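Local coordinates for hypothetical UPF0204 protein AF0625 (Archaeoglobus fulgidus, PDB 1YQE), which probably hydrolyses D-aminoacyl-tRNAs and glycyl-tRNA(Ala), releasing free tRNA and the amino acid, with zinc as cofactor, at residues 128-133 and 170-175. Numbering follows the deposited sequence.
Sequences LDRKPE and AEVVAE
Arg130 reaches across to helix 167-182 and meets Glu171 and Glu175, one turn apart, in a salt-bridge network that ties the loop between helix 114-125 and strand 135-138 to that helix. Val172 supplies the apolar part: its CG2 sits over the centre of one guanidinium face, 3.9 Å from Arg130 CZ, and also touches Lys131 CG, while Leu124 packs against the same valine. A bend at chi3 (52°) turns the end of the arginine so that NH1 and NH2 both point at a single oxygen, Glu171 OE1. The NH1 bond to OE1, 3.1 Å long, uses the syn lone pair; the one from NH2 comes from above the carboxylate plane. Glu168 is a further salt-bridge partner of NH2, and Arg127 pairs with Glu175 OE1, so both charges are shared beyond the contact. Glu175 OE2 takes a longer, more bent bond from Arg130 NH1 (3.3 Å, 136°). With an alanine at Glu171 the two-nitrogen grip is gone, and the guanidinium, though still held by Glu175 and Glu168, would probably be less firmly fixed in its rotation. At the guanidinium edge a water accepts from Arg130 NH1 at 2.7 Å and donates to Glu175 OE1.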
ATOM      1  N   LEU A 128       5.988  -4.680  16.333  1.00 20.75           N
ATOM      2  CA  LEU A 128       7.295  -4.925  15.728  1.00 22.21           C
ATOM      3  C   LEU A 128       8.346  -5.585  16.620  1.00 22.99           C
ATOM      4  O   LEU A 128       9.189  -6.338  16.127  1.00 22.01           O
ATOM      5  CB  LEU A 128       7.871  -3.627  15.153  1.00 21.60           C
ATOM      6  CG  LEU A 128       7.286  -3.107  13.834  1.00 21.63           C
ATOM      7  CD1 LEU A 128       7.969  -1.806  13.464  1.00 22.78           C
ATOM      8  CD2 LEU A 128       7.493  -4.133  12.732  1.00 23.27           C
ATOM      9  N   ASP A 129       8.307  -5.315  17.921  1.00 22.56           N
ATOM     10  CA  ASP A 129       9.297  -5.902  18.820  1.00 23.88           C
ATOM     11  C   ASP A 129       9.146  -7.407  19.025  1.00 22.55           C
ATOM     12  O   ASP A 129      10.005  -8.044  19.640  1.00 24.12           O
ATOM     13  CB  ASP A 129       9.292  -5.180  20.165  1.00 24.73           C
ATOM     14  CG  ASP A 129       9.827  -3.765  20.061  1.00 27.07           C
ATOM     15  OD1 ASP A 129      10.907  -3.582  19.461  1.00 27.70           O
ATOM     16  OD2 ASP A 129       9.177  -2.837  20.582  1.00 30.37           O
ATOM     17  N   ARG A 130       8.061  -7.977  18.510  1.00 22.11           N
ATOM     18  CA  ARG A 130       7.843  -9.414  18.617  1.00 22.26           C
ATOM     19  C   ARG A 130       8.774 -10.129  17.643  1.00 24.06           C
ATOM     20  O   ARG A 130       9.120 -11.294  17.844  1.00 23.22           O
ATOM     21  CB  ARG A 130       6.390  -9.776  18.298  1.00 21.73           C
ATOM     22  CG  ARG A 130       5.418  -9.573  19.458  1.00 19.98           C
ATOM     23  CD  ARG A 130       4.041 -10.088  19.087  1.00 21.08           C
ATOM     24  NE  ARG A 130       4.108 -11.457  18.581  1.00 20.16           N
ATOM     25  CZ  ARG A 130       3.130 -12.061  17.915  1.00 20.67           C
ATOM     26  NH1 ARG A 130       1.994 -11.422  17.667  1.00 20.18           N
ATOM     27  NH2 ARG A 130       3.297 -13.302  17.482  1.00 22.17           N
ATOM     28  N   LYS A 131       9.167  -9.416  16.587  1.00 21.91           N
ATOM     29  CA  LYS A 131      10.073  -9.937  15.567  1.00 23.42           C
ATOM     30  C   LYS A 131      11.213  -8.934  15.427  1.00 24.53           C
ATOM     31  O   LYS A 131      11.312  -8.220  14.426  1.00 25.95           O
ATOM     32  CB  LYS A 131       9.340 -10.087  14.230  1.00 23.56           C
ATOM     33  CG  LYS A 131       8.214 -11.111  14.252  1.00 23.34           C
ATOM     34  CD  LYS A 131       8.754 -12.532  14.328  1.00 25.05           C
ATOM     35  CE  LYS A 131       9.492 -12.907  13.046  1.00 26.04           C
ATOM     36  NZ  LYS A 131      10.117 -14.251  13.111  1.00 24.30           N
ATOM     37  N   PRO A 132      12.095  -8.875  16.436  1.00 25.69           N
ATOM     38  CA  PRO A 132      13.247  -7.969  16.480  1.00 26.72           C
ATOM     39  C   PRO A 132      14.146  -7.965  15.247  1.00 26.34           C
ATOM     40  O   PRO A 132      14.733  -6.933  14.916  1.00 27.19           O
ATOM     41  CB  PRO A 132      13.995  -8.427  17.733  1.00 26.59           C
ATOM     42  CG  PRO A 132      12.909  -8.955  18.602  1.00 26.92           C
ATOM     43  CD  PRO A 132      12.089  -9.752  17.621  1.00 24.67           C
ATOM     44  N   GLU A 133      14.259  -9.106  14.573  1.00 26.15           N
ATOM     45  CA  GLU A 133      15.117  -9.198  13.395  1.00 26.57           C
ATOM     46  C   GLU A 133      14.480  -8.549  12.167  1.00 26.52           C
ATOM     47  O   GLU A 133      15.127  -8.403  11.128  1.00 25.98           O
ATOM     48  CB  GLU A 133      15.457 -10.663  13.080  1.00 26.60           C
ATOM     49  CG  GLU A 133      14.327 -11.449  12.418  1.00 28.03           C
ATOM     50  CD  GLU A 133      13.296 -11.985  13.402  1.00 28.57           C
ATOM     51  OE1 GLU A 133      13.026 -11.318  14.425  1.00 27.21           O
ATOM     52  OE2 GLU A 133      12.744 -13.074  13.135  1.00 26.70           O
ATOM     53  N   ALA A 170       3.876 -13.773   9.398  1.00 21.71           N
ATOM     54  CA  ALA A 170       2.560 -13.713   8.762  1.00 22.18           C
ATOM     55  C   ALA A 170       1.467 -13.462   9.793  1.00 22.55           C
ATOM     56  O   ALA A 170       0.467 -12.809   9.501  1.00 20.79           O
ATOM     57  CB  ALA A 170       2.278 -15.010   8.017  1.00 20.93           C
ATOM     58  N   GLU A 171       1.671 -13.986  10.998  1.00 21.07           N
ATOM     59  CA  GLU A 171       0.710 -13.835  12.081  1.00 21.53           C
ATOM     60  C   GLU A 171       0.703 -12.380  12.565  1.00 21.16           C
ATOM     61  O   GLU A 171      -0.347 -11.830  12.904  1.00 18.79           O
ATOM     62  CB  GLU A 171       1.082 -14.795  13.221  1.00 24.31           C
ATOM     63  CG  GLU A 171      -0.013 -15.054  14.244  1.00 26.54           C
ATOM     64  CD  GLU A 171      -0.249 -13.876  15.160  1.00 30.09           C
ATOM     65  OE1 GLU A 171       0.739 -13.211  15.537  1.00 30.15           O
ATOM     66  OE2 GLU A 171      -1.420 -13.624  15.514  1.00 31.98           O
ATOM     67  N   VAL A 172       1.881 -11.759  12.588  1.00 18.38           N
ATOM     68  CA  VAL A 172       1.988 -10.370  13.004  1.00 18.20           C
ATOM     69  C   VAL A 172       1.302  -9.480  11.973  1.00 17.71           C
ATOM     70  O   VAL A 172       0.587  -8.544  12.330  1.00 16.83           O
ATOM     71  CB  VAL A 172       3.468  -9.949  13.172  1.00 17.97           C
ATOM     72  CG1 VAL A 172       3.574  -8.444  13.351  1.00 17.56           C
ATOM     73  CG2 VAL A 172       4.065 -10.651  14.388  1.00 17.25           C
ATOM     74  N   VAL A 173       1.509  -9.781  10.695  1.00 16.51           N
ATOM     75  CA  VAL A 173       0.884  -9.008   9.628  1.00 17.18           C
ATOM     76  C   VAL A 173      -0.635  -9.153   9.699  1.00 19.13           C
ATOM     77  O   VAL A 173      -1.369  -8.172   9.555  1.00 17.63           O
ATOM     78  CB  VAL A 173       1.350  -9.483   8.233  1.00 17.76           C
ATOM     79  CG1 VAL A 173       0.436  -8.894   7.143  1.00 16.52           C
ATOM     80  CG2 VAL A 173       2.787  -9.057   7.994  1.00 16.85           C
ATOM     81  N   ALA A 174      -1.097 -10.381   9.922  1.00 18.27           N
ATOM     82  CA  ALA A 174      -2.529 -10.648  10.008  1.00 19.58           C
ATOM     83  C   ALA A 174      -3.166  -9.850  11.139  1.00 19.00           C
ATOM     84  O   ALA A 174      -4.248  -9.291  10.973  1.00 19.81           O
ATOM     85  CB  ALA A 174      -2.781 -12.137  10.209  1.00 20.45           C
ATOM     86  N   GLU A 175      -2.499  -9.795  12.287  1.00 19.29           N
ATOM     87  CA  GLU A 175      -3.028  -9.048  13.424  1.00 19.35           C
ATOM     88  C   GLU A 175      -3.086  -7.559  13.112  1.00 19.10           C
ATOM     89  O   GLU A 175      -4.060  -6.886  13.451  1.00 19.08           O
ATOM     90  CB  GLU A 175      -2.169  -9.261  14.673  1.00 21.94           C
ATOM     91  CG  GLU A 175      -2.449 -10.556  15.416  1.00 23.18           C
ATOM     92  CD  GLU A 175      -1.709 -10.634  16.738  1.00 24.60           C
ATOM     93  OE1 GLU A 175      -1.634  -9.605  17.442  1.00 25.70           O
ATOM     94  OE2 GLU A 175      -1.215 -11.726  17.083  1.00 26.62           O
TER
HETATM   95  O   HOH W   1       0.849  -9.161  18.601  1.00 19.28           O